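Local coordinates for vesicular integral-membrane protein VIP36 (Canis lupus familiaris, PDB 2DUR), which acts as a calcium-dependent lectin of the early secretory pathway, its lumenal domain binding high-mannose glycans to help transport and sort glycoproteins, at residues 152-166 against 180-194. Residues are numbered along the deposited sequence; the frame is centred on the assembly and turned at random.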
# COMPACT_ATOMS: atom_id res chain seq x y z
N ALA A 152 -7.16 -9.99 6.54
CA ALA A 152 -6.05 -10.60 7.29
C ALA A 152 -5.14 -9.47 7.74
O ALA A 152 -5.21 -8.38 7.20
CB ALA A 152 -5.27 -11.60 6.45
N GLY A 153 -4.29 -9.73 8.72
CA GLY A 153 -3.37 -8.69 9.18
C GLY A 153 -2.39 -9.21 10.21
O GLY A 153 -2.41 -10.41 10.57
N CYS A 154 -1.51 -8.33 10.64
CA CYS A 154 -0.51 -8.69 11.65
C CYS A 154 -0.06 -7.43 12.36
O CYS A 154 -0.08 -6.35 11.79
CB CYS A 154 0.69 -9.41 11.01
SG CYS A 154 1.94 -8.32 10.23
N THR A 155 0.34 -7.57 13.62
CA THR A 155 1.02 -6.46 14.29
C THR A 155 2.45 -6.34 13.74
O THR A 155 3.09 -7.34 13.38
CB THR A 155 0.96 -6.59 15.84
OG1 THR A 155 1.50 -5.40 16.44
CG2 THR A 155 1.71 -7.82 16.33
N ALA A 156 2.93 -5.10 13.61
CA ALA A 156 4.26 -4.84 13.03
C ALA A 156 4.89 -3.58 13.60
O ALA A 156 4.27 -2.52 13.62
CB ALA A 156 4.19 -4.75 11.49
N ASP A 157 6.13 -3.69 14.09
CA ASP A 157 6.78 -2.57 14.78
C ASP A 157 7.62 -1.81 13.78
O ASP A 157 8.83 -2.06 13.62
CB ASP A 157 7.64 -3.13 15.94
CG ASP A 157 8.33 -2.04 16.75
OD1 ASP A 157 8.04 -0.84 16.55
OD2 ASP A 157 9.17 -2.40 17.62
N PHE A 158 6.98 -0.90 13.03
CA PHE A 158 7.69 -0.22 11.95
C PHE A 158 7.99 1.26 12.18
O PHE A 158 8.64 1.88 11.34
CB PHE A 158 7.01 -0.44 10.59
CG PHE A 158 5.59 0.05 10.54
CD1 PHE A 158 4.55 -0.86 10.55
CD2 PHE A 158 5.30 1.42 10.43
CE1 PHE A 158 3.20 -0.42 10.47
CE2 PHE A 158 3.98 1.86 10.35
CZ PHE A 158 2.94 0.96 10.37
N ARG A 159 7.54 1.81 13.29
CA ARG A 159 7.67 3.24 13.51
C ARG A 159 8.96 3.61 14.23
O ARG A 159 9.35 2.94 15.20
CB ARG A 159 6.47 3.75 14.30
CG ARG A 159 6.30 5.20 14.20
CD ARG A 159 4.95 5.61 14.76
NE ARG A 159 5.06 7.01 15.12
CZ ARG A 159 5.65 7.46 16.22
NH1 ARG A 159 6.18 6.62 17.10
NH2 ARG A 159 5.72 8.76 16.42
N ASN A 160 9.61 4.67 13.76
CA ASN A 160 10.74 5.26 14.48
C ASN A 160 11.87 4.26 14.67
O ASN A 160 12.49 4.22 15.75
CB ASN A 160 10.30 5.80 15.85
CG ASN A 160 9.71 7.22 15.78
OD1 ASN A 160 9.82 7.89 14.76
ND2 ASN A 160 9.11 7.67 16.87
N ARG A 161 12.14 3.46 13.64
CA ARG A 161 13.25 2.51 13.69
C ARG A 161 14.59 3.16 13.31
O ARG A 161 14.63 4.10 12.52
CB ARG A 161 12.97 1.30 12.79
CG ARG A 161 11.62 0.61 13.07
CD ARG A 161 11.45 0.15 14.52
NE ARG A 161 12.53 -0.77 14.92
CZ ARG A 161 12.45 -2.10 14.91
NH1 ARG A 161 11.34 -2.74 14.54
NH2 ARG A 161 13.51 -2.82 15.29
N ASP A 162 15.69 2.62 13.83
CA ASP A 162 17.03 3.18 13.54
C ASP A 162 17.71 2.66 12.27
O ASP A 162 18.89 2.94 12.03
CB ASP A 162 17.94 3.00 14.75
CG ASP A 162 17.47 3.79 15.95
OD1 ASP A 162 16.82 4.85 15.76
OD2 ASP A 162 17.74 3.35 17.09
N HIS A 163 16.96 1.93 11.46
CA HIS A 163 17.46 1.31 10.25
C HIS A 163 16.31 1.27 9.26
O HIS A 163 15.15 1.50 9.65
CB HIS A 163 17.93 -0.13 10.57
CG HIS A 163 16.96 -0.90 11.42
ND1 HIS A 163 17.15 -1.11 12.77
CD2 HIS A 163 15.78 -1.50 11.11
CE1 HIS A 163 16.14 -1.80 13.26
NE2 HIS A 163 15.29 -2.05 12.27
N ASP A 164 16.62 1.00 7.99
CA ASP A 164 15.60 0.98 6.94
C ASP A 164 14.51 -0.06 7.20
O ASP A 164 14.77 -1.13 7.74
CB ASP A 164 16.23 0.77 5.56
CG ASP A 164 17.13 1.92 5.14
OD1 ASP A 164 16.97 3.04 5.65
OD2 ASP A 164 17.99 1.69 4.27
N THR A 165 13.28 0.30 6.82
CA THR A 165 12.10 -0.57 6.96
C THR A 165 11.46 -0.77 5.58
O THR A 165 11.30 0.18 4.78
CB THR A 165 11.05 0.04 7.93
OG1 THR A 165 10.77 1.40 7.54
CG2 THR A 165 11.54 -0.00 9.36
N PHE A 166 11.12 -2.03 5.29
CA PHE A 166 10.59 -2.40 3.97
C PHE A 166 9.36 -3.28 4.10
O PHE A 166 9.20 -4.00 5.11
CB PHE A 166 11.61 -3.21 3.15
CG PHE A 166 12.94 -2.55 2.99
CD1 PHE A 166 13.92 -2.71 3.98
CD2 PHE A 166 13.24 -1.86 1.82
CE1 PHE A 166 15.18 -2.12 3.84
CE2 PHE A 166 14.51 -1.25 1.68
CZ PHE A 166 15.47 -1.40 2.70
N THR A 180 7.43 -8.37 5.85
CA THR A 180 8.06 -7.16 6.35
C THR A 180 9.57 -7.40 6.51
O THR A 180 10.02 -8.55 6.68
CB THR A 180 7.48 -6.73 7.70
OG1 THR A 180 7.70 -7.75 8.66
CG2 THR A 180 5.95 -6.48 7.60
N ASP A 181 10.32 -6.30 6.47
CA ASP A 181 11.76 -6.32 6.80
C ASP A 181 12.00 -5.11 7.68
O ASP A 181 12.27 -4.02 7.18
CB ASP A 181 12.60 -6.31 5.53
CG ASP A 181 14.11 -6.11 5.80
OD1 ASP A 181 14.55 -6.17 6.96
OD2 ASP A 181 14.82 -5.86 4.80
N LEU A 182 11.85 -5.31 8.98
CA LEU A 182 11.84 -4.21 9.95
C LEU A 182 12.94 -4.25 11.00
O LEU A 182 13.10 -3.29 11.74
CB LEU A 182 10.49 -4.13 10.66
CG LEU A 182 9.22 -4.18 9.80
CD1 LEU A 182 8.00 -4.33 10.70
CD2 LEU A 182 9.11 -2.98 8.88
N GLU A 183 13.70 -5.35 11.03
CA GLU A 183 14.62 -5.68 12.13
C GLU A 183 16.10 -5.63 11.72
O GLU A 183 16.97 -6.05 12.50
CB GLU A 183 14.31 -7.07 12.68
CG GLU A 183 12.91 -7.25 13.24
CD GLU A 183 12.50 -6.16 14.21
OE1 GLU A 183 13.34 -5.73 15.05
OE2 GLU A 183 11.33 -5.73 14.14
N ASP A 184 16.36 -5.12 10.52
CA ASP A 184 17.71 -4.95 9.97
C ASP A 184 18.40 -6.30 9.75
O ASP A 184 19.63 -6.42 9.89
CB ASP A 184 18.56 -4.02 10.85
CG ASP A 184 19.66 -3.32 10.08
OD1 ASP A 184 20.66 -2.92 10.71
OD2 ASP A 184 19.56 -3.18 8.84
N LYS A 185 17.61 -7.32 9.41
CA LYS A 185 18.10 -8.69 9.25
C LYS A 185 18.18 -9.10 7.79
O LYS A 185 18.50 -10.26 7.48
CB LYS A 185 17.22 -9.67 10.01
CG LYS A 185 17.32 -9.59 11.53
CD LYS A 185 16.43 -10.63 12.17
CE LYS A 185 16.29 -10.38 13.66
NZ LYS A 185 15.28 -11.29 14.29
N ASN A 186 17.87 -8.16 6.88
CA ASN A 186 17.90 -8.43 5.45
C ASN A 186 17.07 -9.66 5.09
O ASN A 186 17.46 -10.51 4.28
CB ASN A 186 19.36 -8.58 4.97
CG ASN A 186 19.47 -8.53 3.46
OD1 ASN A 186 18.80 -7.73 2.80
ND2 ASN A 186 20.33 -9.38 2.91
N GLU A 187 15.87 -9.74 5.68
CA GLU A 187 15.05 -10.94 5.64
C GLU A 187 13.59 -10.51 5.55
O GLU A 187 13.23 -9.57 6.25
CB GLU A 187 15.21 -11.60 6.98
CG GLU A 187 14.80 -12.99 7.13
CD GLU A 187 15.53 -13.56 8.32
OE1 GLU A 187 15.03 -13.41 9.45
OE2 GLU A 187 16.65 -14.08 8.12
N TRP A 188 12.81 -11.20 4.73
CA TRP A 188 11.34 -11.01 4.70
C TRP A 188 10.68 -11.91 5.74
O TRP A 188 10.82 -13.13 5.67
CB TRP A 188 10.78 -11.35 3.33
CG TRP A 188 11.19 -10.44 2.20
CD1 TRP A 188 11.84 -10.80 1.06
CD2 TRP A 188 10.94 -9.03 2.10
NE1 TRP A 188 12.02 -9.71 0.25
CE2 TRP A 188 11.49 -8.60 0.87
CE3 TRP A 188 10.32 -8.10 2.94
CZ2 TRP A 188 11.44 -7.26 0.45
CZ3 TRP A 188 10.28 -6.77 2.53
CH2 TRP A 188 10.82 -6.37 1.30
N LYS A 189 9.94 -11.32 6.68
CA LYS A 189 9.21 -12.06 7.69
C LYS A 189 7.72 -12.05 7.33
O LYS A 189 7.20 -11.01 6.95
CB LYS A 189 9.41 -11.38 9.05
CG LYS A 189 8.63 -11.98 10.20
CD LYS A 189 8.60 -11.04 11.39
CE LYS A 189 8.13 -11.72 12.68
NZ LYS A 189 7.36 -12.98 12.49
N ASN A 190 7.04 -13.18 7.48
CA ASN A 190 5.66 -13.20 7.03
C ASN A 190 4.76 -12.33 7.90
O ASN A 190 4.95 -12.20 9.11
CB ASN A 190 5.09 -14.60 6.92
CG ASN A 190 3.70 -14.60 6.27
OD1 ASN A 190 2.72 -14.98 6.91
ND2 ASN A 190 3.61 -14.08 5.03
N CYS A 191 3.76 -11.74 7.26
CA CYS A 191 2.75 -10.94 7.94
C CYS A 191 1.37 -11.52 7.58
O CYS A 191 0.61 -11.94 8.46
CB CYS A 191 2.89 -9.47 7.56
SG CYS A 191 1.58 -8.42 8.23
N ILE A 192 1.11 -11.58 6.28
CA ILE A 192 -0.15 -12.07 5.73
C ILE A 192 0.19 -13.06 4.62
O ILE A 192 1.11 -12.83 3.82
CB ILE A 192 -0.95 -10.89 5.13
CG1 ILE A 192 -1.35 -9.91 6.24
CG2 ILE A 192 -2.13 -11.40 4.27
CD1 ILE A 192 -1.64 -8.49 5.66
N ASP A 193 -0.55 -14.17 4.57
CA ASP A 193 -0.42 -15.09 3.45
C ASP A 193 -1.76 -15.78 3.27
O ASP A 193 -2.14 -16.67 4.04
CB ASP A 193 0.70 -16.11 3.71
CG ASP A 193 1.21 -16.81 2.45
OD1 ASP A 193 0.87 -16.45 1.31
OD2 ASP A 193 2.03 -17.74 2.66
N ILE A 194 -2.49 -15.32 2.26
CA ILE A 194 -3.85 -15.81 2.02
C ILE A 194 -4.06 -16.16 0.56
O ILE A 194 -3.30 -15.71 -0.31
CB ILE A 194 -4.92 -14.78 2.46
CG1 ILE A 194 -4.78 -13.48 1.68
CG2 ILE A 194 -4.82 -14.52 3.98
CD1 ILE A 194 -5.88 -12.45 1.96
O HOH W 1 -1.89 -13.00 9.12
O HOH W 2 10.51 -4.87 17.36
O HOH W 3 14.99 -3.86 8.47
O HOH W 4 17.56 -2.46 7.03
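The imidazole of His163 lies between Asp184 CB over one face and, more loosely, Arg161 CB over the other, while Leu182 O sits at its edge. In the legume-lectin beta sandwich this polar cluster joins the loop after strand 152-155 to the turn after strand 175-181. Asp184 CB makes a CH-pi contact, 3.7 Å from the centroid of the His163 ring, and the Asp184 carboxylate runs nearly parallel to the ring, the two planes 4° apart. With chi1 at 45°, CG of His163 stands between backbone N and carbonyl carbon, which aims NE2 at Leu182 O; it donates at 2.6 Å, meeting that oxygen from above the carbonyl plane. Leu182 O also lies over a face of the Arg161 guanidinium, where no N-H points at it. Arg161 bends at chi2 and chi3 and grips Glu183 end-on: NH1 to OE2 at 3.0 Å, NH2 to OE1 at 2.9 Å, both close to straight and in the guanidinium plane. The carboxylate is turned well out of that plane, and each oxygen is approached from above its own. NH1 gives a further bond to Asp157 O, so the group's rotation is fixed.

Between the sheets, Leu182 puts CD1 against Ala156 CB and CD2 between Phe158 CB and Thr165 CB. Phe158 continues toward Ile129 and Val72, on the side nearer the calcium site. At the mouth of the hairpin, Phe166 and Asp181 form an antiparallel hydrogen-bonded pair. Farther along, Ala152 CB touches the CG2 methyls of Ile192 and Ile194. A water bridges Gly153 O and Cys191 O beside the covalent link between the sheets, the disulfide of Cys154 SG and Cys191 SG, 2.0 Å long with chi3 -104°.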